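Local coordinates for protein manganese-containing pseudocatalase (Thermus thermophilus, PDB 2V8T) that probably breaks down hydrogen peroxide into water and oxygen at a two-manganese centre, as a six-subunit member of the manganese catalase family with a ferritin-like fold, at residues A[22-27]-A[109-114]; A[188-193]-A[246-251]; A[231-236]-A[242-247]. All coordinates share one frame; numbering follows the deposited sequence. Where two conformers were deposited one is given.

Contact 1 of 3, residues A[22-27]-A[109-114]; sequences AAAAVQ and DVRNAA
Helix 20-26 packs against the loop that leads into the short helix 114-117, and the point of contact is the methyl group of Ala24, which meets Arg111 and Asn112. Ala24 CB points at the loop and comes within 3.9 Å of Asn112 CB, while Arg111 NH1 lies 3.7 Å from the same methyl. So small a side chain on the helix lets the loop come close: the CA atoms of Ala24 and Asn112 are 5.9 Å apart.

The polar part of the contact runs through one water. It donates to Ala24 O at 3.1 Å and accepts from Asn112 ND2 at 2.9 Å, so the helix carbonyl and the loop amide are tied together without touching directly. The first torsion of Asn112 explains the reach: CG stands anti to the backbone N (chi1 -175°), which carries the amide past the alanine methyl to the water. At its other end the same amide is held by OD1, which takes the N-H of His115 at the start of the following helix. With ND2 on the water and OD1 on that backbone, the amide is gripped from both ends and its flip is fixed.

A bend at chi3 (69°) turns the guanidinium of Arg111 so that NH1 comes beside the Ala24 methyl. The backbone N of Arg111 is held by Asn21 OD1, and NH2 reaches Ala128 O as well as the backbone O of Arg111 in a neighbouring subunit, so the arginine that flanks Ala24 also belongs to a subunit interface. Further along, Gln27 joins the two parts again by bonding His115 through OE1. The arrangement is typical of helix N-capping: an asparagine just before a helix closes its first turn, here while buttressed by a second helix.

Contact 2 of 3, residues A[188-193]-A[246-251]; sequences HAAAYG and LIWKGA. With MN (manganese (II) ion), chain D.
Trp248 brings the benzo side of its indole to two consecutive alanines of helix 172-200: Ala190 CB meets the edge near the ring plane, 3.8 Å from Trp248 CZ3, whereas Ala191 lies off that plane, its CB 3.8 Å from Trp248 CE3. Because both helix residues end in a methyl, the ring also gets down to the main chain, with Trp248 CZ3 3.6 Å from Ala191 N. Next to it, Ile247 CG2 sits 3.9 Å from Ala191 O and closes the contact on that side.

The indole is aimed by its own backbone. Trp248 is the centre of an inverse gamma turn, marked by a weak bond from Lys249 N to Ile247 O (3.0 Å), and from there CG runs anti to the backbone N (chi1 -171°). At the polar corner of the ring, NE1 donates to Arg231 O, which fixes how the ring is turned. Lys249 folds back on the loop, giving NZ to Leu246 O at 2.8 Å with the donor tilted 33° from the carbonyl plane.

The same helical turn carries a metal ligand. His188 points away from the loop, and its ND1 binds manganese at 2.2 Å; a water bound to the ion lies 2.2 Å from it. Glu69 accepts from His188 NE2, so the imidazole is pinned through both nitrogens, one by the metal and one by a second-shell carboxylate.

Helix 172-200 thus offers an imidazole on one side, where Glu70 and Glu155 of other helices also bind the ion, and methyl groups on the side facing the loop. There the side chains meet hydrocarbon on hydrocarbon, a fit that depends on shape, while the directional bonds lie at NE1 and round the metal.

Contact 3 of 3, residues A[231-236]-A[242-247]; sequences RNLYRF and RDLGLI
Arg235 leaves its strand toward the returning loop, and its first atoms meet Leu244: CB lies 4.1 Å from Leu244 CD1, with the arginine CG almost as near. CD then runs beside Arg242, 4.1 Å from its CG. Here the chain bends (chi3 70°), and the bend lays the guanidinium flat on that of Arg242. Arg235 NE comes 3.9 Å from Arg242 NH1, and the two CZ atoms of Arg235 and Arg242 stand 3.8 Å apart with the planes only 24° from parallel. Arg235 CZ sits over the centre of the Arg242 group.

Strand 232-235 pairs in parallel with strand 260-263, and the loop after it folds back over the side chains on one side of this small sheet. On that side Leu233 crosses Leu244 at about a right angle, its CD2 4.1 Å from Leu244 CB. The two leucines meet next to the arginine pair, Leu244 touching both Leu233 and the CB of Arg235. Asp61, predicted to bind calcium, is close to Leu244.

At the tip, Arg235 NH2 is 3.4 Å from Arg242 NH2, two donors that do not bond. The like charges are probably tolerated because each has a carboxylate: Asp263 forms a salt bridge with Arg235 NH2, and Glu239 one with Arg242 NH2. A leucine in place of Arg235 would probably leave Asp263 without its countercharge and Arg242 without the flat group it stacks on. Arg235 NH1 turns to Asp240 O, in the short connection between the two segments.

Contacts 2 and 3 are close neighbours, their centres about 9 Å apart, and share Leu246 and Ile247: one loop packs its tryptophan on the metal-bearing helix 172-200 and its Leu244 on strand 232-235. Trp248 also touches that strand, its CD1 lying against Leu233 CB, so helix, loop and strand form one block. Contact 1 lies on the opposite side of the chain's centre. All three are largely buried; contact 3 alone includes an exposed residue, Arg242. Alanine methyls carry contacts 1 and 2: contact 1 sets an arginine and a bridging water beside the methyl; the side chains meeting in contact 2 are apolar, though the helix behind them carries a manganese ligand. Contact 3 joins leucines to stacked arginines.

Contact 1 of 3, residues A[22-27]-A[109-114]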
ATOM      1  N   ALA A  22     -12.483 -18.904 -11.620  1.00  6.95           N
ATOM      2  CA  ALA A  22     -11.377 -19.149 -12.555  1.00  6.98           C
ATOM      3  C   ALA A  22     -10.728 -17.821 -12.965  1.00  6.67           C
ATOM      4  O   ALA A  22      -9.498 -17.708 -12.993  1.00  7.19           O
ATOM      5  CB  ALA A  22     -11.841 -19.906 -13.765  1.00  7.86           C
ATOM      6  N   ALA A  23     -11.552 -16.826 -13.299  1.00  6.73           N
ATOM      7  CA  ALA A  23     -11.020 -15.513 -13.659  1.00  6.64           C
ATOM      8  C   ALA A  23     -10.153 -14.942 -12.525  1.00  6.48           C
ATOM      9  O   ALA A  23      -9.108 -14.340 -12.754  1.00  6.83           O
ATOM     10  CB  ALA A  23     -12.152 -14.567 -14.002  1.00  7.31           C
ATOM     11  N   ALA A  24     -10.641 -15.080 -11.275  1.00  6.63           N
ATOM     12  CA  ALA A  24      -9.915 -14.552 -10.116  1.00  6.88           C
ATOM     13  C   ALA A  24      -8.565 -15.207  -9.964  1.00  6.76           C
ATOM     14  O   ALA A  24      -7.601 -14.547  -9.566  1.00  8.92           O
ATOM     15  CB  ALA A  24     -10.755 -14.727  -8.850  1.00  7.58           C
ATOM     16  N   ALA A  25      -8.457 -16.523 -10.258  1.00  6.65           N
ATOM     17  CA  ALA A  25      -7.179 -17.209 -10.163  1.00  6.81           C
ATOM     18  C   ALA A  25      -6.226 -16.745 -11.298  1.00  6.55           C
ATOM     19  O   ALA A  25      -5.052 -16.489 -11.085  1.00  6.89           O
ATOM     20  CB  ALA A  25      -7.385 -18.728 -10.229  1.00  7.77           C
ATOM     21  N   VAL A  26      -6.789 -16.663 -12.515  1.00  6.55           N
ATOM     22  CA  VAL A  26      -5.998 -16.236 -13.665  1.00  6.24           C
ATOM     23  C   VAL A  26      -5.467 -14.808 -13.487  1.00  6.25           C
ATOM     24  O   VAL A  26      -4.412 -14.465 -14.022  1.00  6.47           O
ATOM     25  CB  VAL A  26      -6.783 -16.441 -14.990  1.00  6.59           C
ATOM     26  CG1 VAL A  26      -6.006 -15.877 -16.176  1.00  7.38           C
ATOM     27  CG2 VAL A  26      -7.051 -17.937 -15.195  1.00  7.82           C
ATOM     28  N   GLN A  27      -6.162 -13.977 -12.684  1.00  6.24           N
ATOM     29  CA  GLN A  27      -5.613 -12.665 -12.362  1.00  6.23           C
ATOM     30  C   GLN A  27      -4.193 -12.725 -11.815  1.00  6.13           C
ATOM     31  O   GLN A  27      -3.434 -11.779 -12.025  1.00  6.26           O
ATOM     32  CB  GLN A  27      -6.521 -11.907 -11.387  1.00  6.37           C
ATOM     33  CG  GLN A  27      -7.777 -11.309 -11.992  1.00  6.57           C
ATOM     34  CD  GLN A  27      -7.634 -10.054 -12.824  1.00  6.20           C
ATOM     35  OE1 GLN A  27      -8.638  -9.593 -13.417  1.00  6.45           O
ATOM     36  NE2 GLN A  27      -6.456  -9.455 -12.901  1.00  6.55           N
ATOM     37  N   ASP A 109     -21.127 -13.788  -3.856  1.00  7.95           N
ATOM     38  CA  ASP A 109     -20.481 -14.917  -3.181  1.00  7.80           C
ATOM     39  C   ASP A 109     -19.165 -15.350  -3.830  1.00  8.21           C
ATOM     40  O   ASP A 109     -18.521 -16.270  -3.312  1.00 10.22           O
ATOM     41  CB  ASP A 109     -21.458 -16.099  -3.126  1.00  9.28           C
ATOM     42  CG  ASP A 109     -22.669 -15.810  -2.307  1.00  9.81           C
ATOM     43  OD1 ASP A 109     -22.560 -15.172  -1.253  1.00 10.12           O
ATOM     44  OD2 ASP A 109     -23.768 -16.279  -2.699  1.00 14.24           O
ATOM     45  N   VAL A 110     -18.752 -14.747  -4.933  1.00  7.35           N
ATOM     46  CA  VAL A 110     -17.511 -15.133  -5.599  1.00  7.73           C
ATOM     47  C   VAL A 110     -16.322 -14.552  -4.846  1.00  7.15           C
ATOM     48  O   VAL A 110     -16.461 -13.654  -4.023  1.00  8.20           O
ATOM     49  CB  VAL A 110     -17.517 -14.683  -7.084  1.00  9.02           C
ATOM     50  CG1 VAL A 110     -18.684 -15.329  -7.828  1.00 10.97           C
ATOM     51  CG2 VAL A 110     -17.447 -13.174  -7.243  1.00 10.29           C
ATOM     52  N   ARG A 111     -15.123 -15.045  -5.155  1.00  7.03           N
ATOM     53  CA  ARG A 111     -13.925 -14.518  -4.489  1.00  6.97           C
ATOM     54  C   ARG A 111     -13.726 -13.032  -4.800  1.00  6.66           C
ATOM     55  O   ARG A 111     -13.470 -12.225  -3.889  1.00  7.53           O
ATOM     56  CB  ARG A 111     -12.683 -15.289  -4.880  1.00  6.96           C
ATOM     57  CG  ARG A 111     -12.655 -16.735  -4.368  1.00  6.85           C
ATOM     58  CD  ARG A 111     -11.363 -17.441  -4.749  1.00  7.17           C
ATOM     59  NE  ARG A 111     -10.212 -16.899  -4.018  1.00  6.86           N
ATOM     60  CZ  ARG A 111      -9.270 -16.108  -4.508  1.00  6.92           C
ATOM     61  NH1 ARG A 111      -9.101 -15.932  -5.802  1.00  7.38           N
ATOM     62  NH2 ARG A 111      -8.453 -15.505  -3.635  1.00  7.71           N
ATOM     63  N   ASN A 112     -13.805 -12.690  -6.082  1.00  6.91           N
ATOM     64  CA  ASN A 112     -13.452 -11.356  -6.563  1.00  6.74           C
ATOM     65  C   ASN A 112     -14.716 -10.611  -6.987  1.00  6.86           C
ATOM     66  O   ASN A 112     -15.193 -10.712  -8.116  1.00  7.65           O
ATOM     67  CB  ASN A 112     -12.426 -11.428  -7.695  1.00  7.04           C
ATOM     68  CG  ASN A 112     -11.953 -10.075  -8.131  1.00  7.28           C
ATOM     69  OD1 ASN A 112     -12.679  -9.078  -8.018  1.00  7.75           O
ATOM     70  ND2 ASN A 112     -10.737  -9.996  -8.682  1.00  8.30           N
ATOM     71  N   ALA A 113     -15.299  -9.884  -6.038  1.00  6.83           N
ATOM     72  CA  ALA A 113     -16.464  -9.066  -6.328  1.00  7.52           C
ATOM     73  C   ALA A 113     -16.072  -7.818  -7.142  1.00  6.83           C
ATOM     74  O   ALA A 113     -16.942  -7.252  -7.820  1.00  7.61           O
ATOM     75  CB  ALA A 113     -17.173  -8.664  -5.010  1.00 10.01           C
ATOM     76  N   ALA A 114     -14.836  -7.363  -7.047  1.00  7.04           N
ATOM     77  CA  ALA A 114     -14.396  -6.183  -7.779  1.00  7.10           C
ATOM     78  C   ALA A 114     -14.588  -6.340  -9.285  1.00  6.41           C
ATOM     79  O   ALA A 114     -14.891  -5.356  -9.958  1.00  6.76           O
ATOM     80  CB  ALA A 114     -12.956  -5.842  -7.452  1.00  8.21           C
TER
HETATM   81  O   HOH W   1      -8.562 -11.885  -8.388  1.00  9.30           O

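Contact 2 of 3, residues A[188-193]-A[246-251]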
ATOM      1  N   HIS A 188      11.790 -17.463 -23.131  1.00  6.74           N
ATOM      2  CA  HIS A 188      12.418 -16.314 -22.485  1.00  6.80           C
ATOM      3  C   HIS A 188      13.449 -16.748 -21.448  1.00  6.68           C
ATOM      4  O   HIS A 188      14.522 -16.147 -21.359  1.00  6.98           O
ATOM      5  CB  HIS A 188      11.336 -15.438 -21.836  1.00  6.90           C
ATOM      6  CG  HIS A 188      10.398 -14.851 -22.823  1.00  6.52           C
ATOM      7  ND1 HIS A 188       9.227 -14.269 -22.404  1.00  7.06           N
ATOM      8  CD2 HIS A 188      10.455 -14.804 -24.190  1.00  7.19           C
ATOM      9  CE1 HIS A 188       8.612 -13.858 -23.512  1.00  7.69           C
ATOM     10  NE2 HIS A 188       9.313 -14.169 -24.599  1.00  7.42           N
ATOM     11  N   ALA A 189      13.131 -17.756 -20.623  1.00  6.77           N
ATOM     12  CA  ALA A 189      14.110 -18.250 -19.659  1.00  7.24           C
ATOM     13  C   ALA A 189      15.351 -18.765 -20.356  1.00  6.77           C
ATOM     14  O   ALA A 189      16.487 -18.524 -19.937  1.00  7.51           O
ATOM     15  CB  ALA A 189      13.511 -19.337 -18.775  1.00  8.03           C
ATOM     16  N   ALA A 190      15.151 -19.509 -21.453  1.00  7.01           N
ATOM     17  CA  ALA A 190      16.302 -20.009 -22.219  1.00  7.44           C
ATOM     18  C   ALA A 190      17.129 -18.854 -22.773  1.00  7.21           C
ATOM     19  O   ALA A 190      18.365 -18.934 -22.798  1.00  7.90           O
ATOM     20  CB  ALA A 190      15.799 -20.919 -23.362  1.00  8.47           C
ATOM     21  N   ALA A 191      16.469 -17.798 -23.264  1.00  7.03           N
ATOM     22  CA  ALA A 191      17.168 -16.691 -23.870  1.00  7.68           C
ATOM     23  C   ALA A 191      17.993 -15.938 -22.816  1.00  7.25           C
ATOM     24  O   ALA A 191      19.157 -15.606 -23.039  1.00  7.52           O
ATOM     25  CB  ALA A 191      16.188 -15.741 -24.568  1.00  8.18           C
ATOM     26  N   TYR A 192      17.381 -15.652 -21.661  1.00  7.39           N
ATOM     27  CA  TYR A 192      18.141 -15.008 -20.596  1.00  7.31           C
ATOM     28  C   TYR A 192      19.250 -15.908 -20.064  1.00  7.22           C
ATOM     29  O   TYR A 192      20.341 -15.433 -19.719  1.00  7.75           O
ATOM     30  CB  TYR A 192      17.209 -14.537 -19.471  1.00  7.22           C
ATOM     31  CG  TYR A 192      16.267 -13.426 -19.907  1.00  7.38           C
ATOM     32  CD1 TYR A 192      16.707 -12.345 -20.657  1.00  8.71           C
ATOM     33  CD2 TYR A 192      14.915 -13.458 -19.570  1.00  7.80           C
ATOM     34  CE1 TYR A 192      15.844 -11.316 -21.015  1.00  9.39           C
ATOM     35  CE2 TYR A 192      14.049 -12.440 -19.938  1.00  8.18           C
ATOM     36  CZ  TYR A 192      14.518 -11.355 -20.657  1.00  8.44           C
ATOM     37  OH  TYR A 192      13.718 -10.322 -21.065  1.00 10.09           O
ATOM     38  N   GLY A 193      18.994 -17.221 -20.040  1.00  7.35           N
ATOM     39  CA  GLY A 193      20.035 -18.140 -19.636  1.00  7.54           C
ATOM     40  C   GLY A 193      21.220 -18.142 -20.619  1.00  7.52           C
ATOM     41  O   GLY A 193      22.383 -18.145 -20.197  1.00  8.28           O
ATOM     42  N   LEU A 246      22.482 -13.548 -32.314  1.00  9.35           N
ATOM     43  CA  LEU A 246      23.803 -13.649 -31.713  1.00  9.89           C
ATOM     44  C   LEU A 246      23.769 -14.348 -30.350  1.00  9.76           C
ATOM     45  O   LEU A 246      24.763 -14.920 -29.908  1.00 12.49           O
ATOM     46  CB  LEU A 246      24.463 -12.281 -31.597  1.00 10.62           C
ATOM     47  CG  LEU A 246      24.694 -11.581 -32.943  1.00 12.56           C
ATOM     48  CD1 LEU A 246      25.359 -10.215 -32.682  1.00 16.34           C
ATOM     49  CD2 LEU A 246      25.470 -12.470 -33.935  1.00 16.63           C
ATOM     50  N   ILE A 247      22.611 -14.230 -29.663  1.00  9.24           N
ATOM     51  CA  ILE A 247      22.370 -14.898 -28.386  1.00  9.34           C
ATOM     52  C   ILE A 247      21.408 -16.052 -28.575  1.00  8.71           C
ATOM     53  O   ILE A 247      21.581 -17.131 -27.989  1.00  9.20           O
ATOM     54  CB  ILE A 247      21.854 -13.898 -27.322  1.00  9.81           C
ATOM     55  CG1 ILE A 247      22.883 -12.818 -27.031  1.00 12.21           C
ATOM     56  CG2 ILE A 247      21.421 -14.642 -26.056  1.00 11.40           C
ATOM     57  CD1 ILE A 247      22.305 -11.622 -26.255  1.00 14.19           C
ATOM     58  N   TRP A 248      20.310 -15.818 -29.319  1.00  8.73           N
ATOM     59  CA  TRP A 248      19.295 -16.833 -29.553  1.00  8.41           C
ATOM     60  C   TRP A 248      19.733 -17.763 -30.692  1.00  8.81           C
ATOM     61  O   TRP A 248      19.417 -17.534 -31.868  1.00  9.53           O
ATOM     62  CB  TRP A 248      17.922 -16.213 -29.824  1.00  8.43           C
ATOM     63  CG  TRP A 248      16.829 -17.215 -29.855  1.00  8.31           C
ATOM     64  CD1 TRP A 248      16.098 -17.602 -30.946  1.00  8.54           C
ATOM     65  CD2 TRP A 248      16.385 -18.003 -28.772  1.00  8.19           C
ATOM     66  NE1 TRP A 248      15.191 -18.561 -30.590  1.00  8.12           N
ATOM     67  CE2 TRP A 248      15.344 -18.843 -29.252  1.00  7.96           C
ATOM     68  CE3 TRP A 248      16.774 -18.128 -27.412  1.00  8.57           C
ATOM     69  CZ2 TRP A 248      14.723 -19.782 -28.456  1.00  8.31           C
ATOM     70  CZ3 TRP A 248      16.162 -19.098 -26.634  1.00  9.03           C
ATOM     71  CH2 TRP A 248      15.134 -19.915 -27.143  1.00  8.89           C
ATOM     72  N   LYS A 249      20.535 -18.734 -30.306  1.00  9.18           N
ATOM     73  CA  LYS A 249      21.156 -19.706 -31.190  1.00  9.81           C
ATOM     74  C   LYS A 249      21.478 -20.921 -30.365  1.00  9.83           C
ATOM     75  O   LYS A 249      21.437 -20.887 -29.123  1.00 10.72           O
ATOM     76  CB  LYS A 249      22.419 -19.136 -31.862  1.00 10.99           C
ATOM     77  CG  LYS A 249      23.536 -18.854 -30.910  1.00 12.06           C
ATOM     78  CD  LYS A 249      24.784 -18.344 -31.572  1.00 16.02           C
ATOM     79  CE  LYS A 249      25.995 -18.272 -30.615  1.00 20.32           C
ATOM     80  NZ  LYS A 249      25.862 -17.445 -29.285  0.70 25.52           N
ATOM     81  N   GLY A 250      21.858 -22.011 -31.018  1.00 10.77           N
ATOM     82  CA  GLY A 250      22.169 -23.222 -30.309  1.00 10.72           C
ATOM     83  C   GLY A 250      20.953 -23.963 -29.846  1.00 10.41           C
ATOM     84  O   GLY A 250      19.845 -23.822 -30.330  1.00 11.66           O
ATOM     85  N   ALA A 251      21.166 -24.811 -28.850  1.00 10.39           N
ATOM     86  CA  ALA A 251      20.188 -25.829 -28.502  1.00 11.10           C
ATOM     87  C   ALA A 251      19.071 -25.281 -27.658  1.00  9.95           C
ATOM     88  O   ALA A 251      19.263 -24.490 -26.726  1.00 10.80           O
ATOM     89  CB  ALA A 251      20.881 -26.960 -27.710  1.00 13.69           C
TER
HETATM   90 MN    MN D1304       8.202 -13.994 -20.440  1.00  7.11          MN
HETATM   91  O   HOH W   2       6.419 -13.287 -19.403  0.25  7.17           O

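Contact 3 of 3, residues A[231-236]-A[242-247]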
ATOM      1  N   ARG A 231      11.092 -23.127 -30.227  1.00  8.19           N
ATOM      2  CA  ARG A 231      12.301 -22.738 -30.943  1.00  8.73           C
ATOM      3  C   ARG A 231      12.296 -21.255 -31.276  1.00  8.31           C
ATOM      4  O   ARG A 231      13.349 -20.737 -31.638  1.00  9.41           O
ATOM      5  CB  ARG A 231      12.416 -23.529 -32.262  0.60  8.99           C
ATOM      6  CG  ARG A 231      12.467 -25.018 -32.026  0.60  9.29           C
ATOM      7  CD  ARG A 231      12.712 -25.798 -33.257  0.60 11.55           C
ATOM      8  NE  ARG A 231      12.746 -27.221 -32.919  0.60 11.54           N
ATOM      9  CZ  ARG A 231      11.717 -28.025 -33.158  0.60 12.03           C
ATOM     10  NH1 ARG A 231      10.686 -27.599 -33.937  0.60 14.48           N
ATOM     11  NH2 ARG A 231      11.699 -29.279 -32.655  0.60 14.14           N
ATOM     12  N   ASN A 232      11.131 -20.606 -31.246  1.00  8.33           N
ATOM     13  CA  ASN A 232      10.972 -19.344 -31.949  1.00  8.14           C
ATOM     14  C   ASN A 232      11.127 -18.146 -31.051  1.00  7.72           C
ATOM     15  O   ASN A 232      10.394 -17.977 -30.060  1.00  9.18           O
ATOM     16  CB  ASN A 232       9.554 -19.291 -32.548  1.00  8.91           C
ATOM     17  CG  ASN A 232       9.324 -20.339 -33.603  1.00  9.58           C
ATOM     18  OD1 ASN A 232      10.275 -20.946 -34.104  1.00 10.99           O
ATOM     19  ND2 ASN A 232       8.046 -20.552 -33.929  1.00 10.76           N
ATOM     20  N   LEU A 233      12.029 -17.249 -31.419  1.00  7.61           N
ATOM     21  CA  LEU A 233      12.088 -15.903 -30.841  1.00  7.61           C
ATOM     22  C   LEU A 233      11.661 -14.981 -31.957  1.00  7.48           C
ATOM     23  O   LEU A 233      12.390 -14.804 -32.958  1.00  8.86           O
ATOM     24  CB  LEU A 233      13.476 -15.565 -30.307  1.00  8.19           C
ATOM     25  CG  LEU A 233      13.551 -14.290 -29.483  1.00  8.37           C
ATOM     26  CD1 LEU A 233      12.799 -14.434 -28.142  1.00 10.30           C
ATOM     27  CD2 LEU A 233      14.999 -13.920 -29.218  1.00 10.45           C
ATOM     28  N   TYR A 234      10.447 -14.440 -31.885  1.00  7.60           N
ATOM     29  CA  TYR A 234       9.911 -13.540 -32.899  1.00  7.55           C
ATOM     30  C   TYR A 234      10.511 -12.156 -32.709  1.00  7.50           C
ATOM     31  O   TYR A 234      10.560 -11.649 -31.575  1.00  8.22           O
ATOM     32  CB  TYR A 234       8.404 -13.446 -32.791  1.00  7.97           C
ATOM     33  CG  TYR A 234       7.681 -14.763 -32.914  1.00  8.05           C
ATOM     34  CD1 TYR A 234       7.352 -15.522 -31.785  1.00  9.38           C
ATOM     35  CD2 TYR A 234       7.346 -15.293 -34.140  1.00  8.55           C
ATOM     36  CE1 TYR A 234       6.743 -16.746 -31.892  1.00 10.32           C
ATOM     37  CE2 TYR A 234       6.738 -16.505 -34.276  1.00  9.53           C
ATOM     38  CZ  TYR A 234       6.452 -17.280 -33.161  1.00 10.18           C
ATOM     39  OH  TYR A 234       5.856 -18.516 -33.252  1.00 12.17           O
ATOM     40  N   ARG A 235      10.875 -11.528 -33.815  1.00  7.75           N
ATOM     41  CA  ARG A 235      11.368 -10.158 -33.838  1.00  7.72           C
ATOM     42  C   ARG A 235      10.160  -9.243 -34.024  1.00  7.78           C
ATOM     43  O   ARG A 235       9.646  -9.083 -35.153  1.00  8.79           O
ATOM     44  CB  ARG A 235      12.410  -9.979 -34.947  1.00  8.27           C
ATOM     45  CG  ARG A 235      13.064  -8.618 -34.921  1.00  8.61           C
ATOM     46  CD  ARG A 235      14.108  -8.436 -36.048  1.00  9.68           C
ATOM     47  NE  ARG A 235      13.505  -8.354 -37.374  1.00 10.56           N
ATOM     48  CZ  ARG A 235      12.990  -7.220 -37.901  1.00 10.99           C
ATOM     49  NH1 ARG A 235      13.172  -6.061 -37.318  1.00 11.17           N
ATOM     50  NH2 ARG A 235      12.314  -7.284 -39.044  1.00 12.77           N
ATOM     51  N   PHE A 236       9.673  -8.656 -32.928  1.00  7.45           N
ATOM     52  CA  PHE A 236       8.463  -7.854 -32.915  1.00  7.56           C
ATOM     53  C   PHE A 236       8.805  -6.384 -33.273  1.00  7.45           C
ATOM     54  O   PHE A 236       8.622  -5.473 -32.485  1.00  7.51           O
ATOM     55  CB  PHE A 236       7.780  -7.907 -31.546  1.00  7.90           C
ATOM     56  CG  PHE A 236       7.048  -9.194 -31.256  1.00  7.83           C
ATOM     57  CD1 PHE A 236       5.708  -9.318 -31.630  1.00  9.42           C
ATOM     58  CD2 PHE A 236       7.625 -10.256 -30.551  1.00  7.84           C
ATOM     59  CE1 PHE A 236       4.973 -10.461 -31.331  1.00 10.10           C
ATOM     60  CE2 PHE A 236       6.888 -11.384 -30.272  1.00  8.14           C
ATOM     61  CZ  PHE A 236       5.578 -11.498 -30.634  1.00  8.64           C
ATOM     62  N   ARG A 242      17.793  -6.554 -34.953  1.00 10.18           N
ATOM     63  CA  ARG A 242      18.175  -7.550 -35.923  1.00 10.70           C
ATOM     64  C   ARG A 242      19.330  -8.458 -35.467  1.00 10.46           C
ATOM     65  O   ARG A 242      19.710  -9.358 -36.258  1.00 12.16           O
ATOM     66  CB  ARG A 242      18.466  -6.921 -37.259  1.00 12.14           C
ATOM     67  CG  ARG A 242      17.176  -6.385 -37.946  1.00 13.44           C
ATOM     68  CD  ARG A 242      17.483  -5.854 -39.299  1.00 16.48           C
ATOM     69  NE  ARG A 242      16.278  -5.503 -40.058  1.00 15.98           N
ATOM     70  CZ  ARG A 242      15.460  -6.365 -40.682  1.00 15.92           C
ATOM     71  NH1 ARG A 242      15.639  -7.656 -40.620  1.00 19.78           N
ATOM     72  NH2 ARG A 242      14.414  -5.924 -41.377  1.00 17.35           N
ATOM     73  N   ASP A 243      19.831  -8.301 -34.236  1.00 10.42           N
ATOM     74  CA  ASP A 243      20.968  -9.104 -33.755  1.00 10.00           C
ATOM     75  C   ASP A 243      20.542 -10.129 -32.708  1.00  9.58           C
ATOM     76  O   ASP A 243      21.389 -10.623 -31.978  1.00 10.11           O
ATOM     77  CB  ASP A 243      22.075  -8.212 -33.251  1.00 10.74           C
ATOM     78  CG  ASP A 243      22.643  -7.322 -34.325  1.00 11.79           C
ATOM     79  OD1 ASP A 243      22.756  -7.766 -35.473  1.00 14.46           O
ATOM     80  OD2 ASP A 243      23.015  -6.154 -34.016  1.00 13.09           O
ATOM     81  N   LEU A 244      19.261 -10.491 -32.678  1.00  9.62           N
ATOM     82  CA  LEU A 244      18.822 -11.468 -31.684  1.00  9.14           C
ATOM     83  C   LEU A 244      19.529 -12.807 -31.808  1.00  8.93           C
ATOM     84  O   LEU A 244      19.716 -13.505 -30.815  1.00  9.97           O
ATOM     85  CB  LEU A 244      17.306 -11.673 -31.775  1.00  8.81           C
ATOM     86  CG  LEU A 244      16.463 -10.444 -31.438  1.00  9.16           C
ATOM     87  CD1 LEU A 244      15.033 -10.658 -31.873  1.00 10.38           C
ATOM     88  CD2 LEU A 244      16.527 -10.108 -29.943  1.00 10.03           C
ATOM     89  N   GLY A 245      19.846 -13.203 -33.044  1.00  9.14           N
ATOM     90  CA  GLY A 245      20.465 -14.522 -33.275  1.00  9.87           C
ATOM     91  C   GLY A 245      21.868 -14.623 -32.774  1.00  9.61           C
ATOM     92  O   GLY A 245      22.408 -15.724 -32.771  1.00 11.26           O
ATOM     93  N   LEU A 246      22.482 -13.548 -32.314  1.00  9.35           N
ATOM     94  CA  LEU A 246      23.803 -13.649 -31.713  1.00  9.89           C
ATOM     95  C   LEU A 246      23.769 -14.348 -30.350  1.00  9.76           C
ATOM     96  O   LEU A 246      24.763 -14.920 -29.908  1.00 12.49           O
ATOM     97  CB  LEU A 246      24.463 -12.281 -31.597  1.00 10.62           C
ATOM     98  CG  LEU A 246      24.694 -11.581 -32.943  1.00 12.56           C
ATOM     99  CD1 LEU A 246      25.359 -10.215 -32.682  1.00 16.34           C
ATOM    100  CD2 LEU A 246      25.470 -12.470 -33.935  1.00 16.63           C
ATOM    101  N   ILE A 247      22.611 -14.230 -29.663  1.00  9.24           N
ATOM    102  CA  ILE A 247      22.370 -14.898 -28.386  1.00  9.34           C
ATOM    103  C   ILE A 247      21.408 -16.052 -28.575  1.00  8.71           C
ATOM    104  O   ILE A 247      21.581 -17.131 -27.989  1.00  9.20           O
ATOM    105  CB  ILE A 247      21.854 -13.898 -27.322  1.00  9.81           C
ATOM    106  CG1 ILE A 247      22.883 -12.818 -27.031  1.00 12.21           C
ATOM    107  CG2 ILE A 247      21.421 -14.642 -26.056  1.00 11.40           C
ATOM    108  CD1 ILE A 247      22.305 -11.622 -26.255  1.00 14.19           C
TER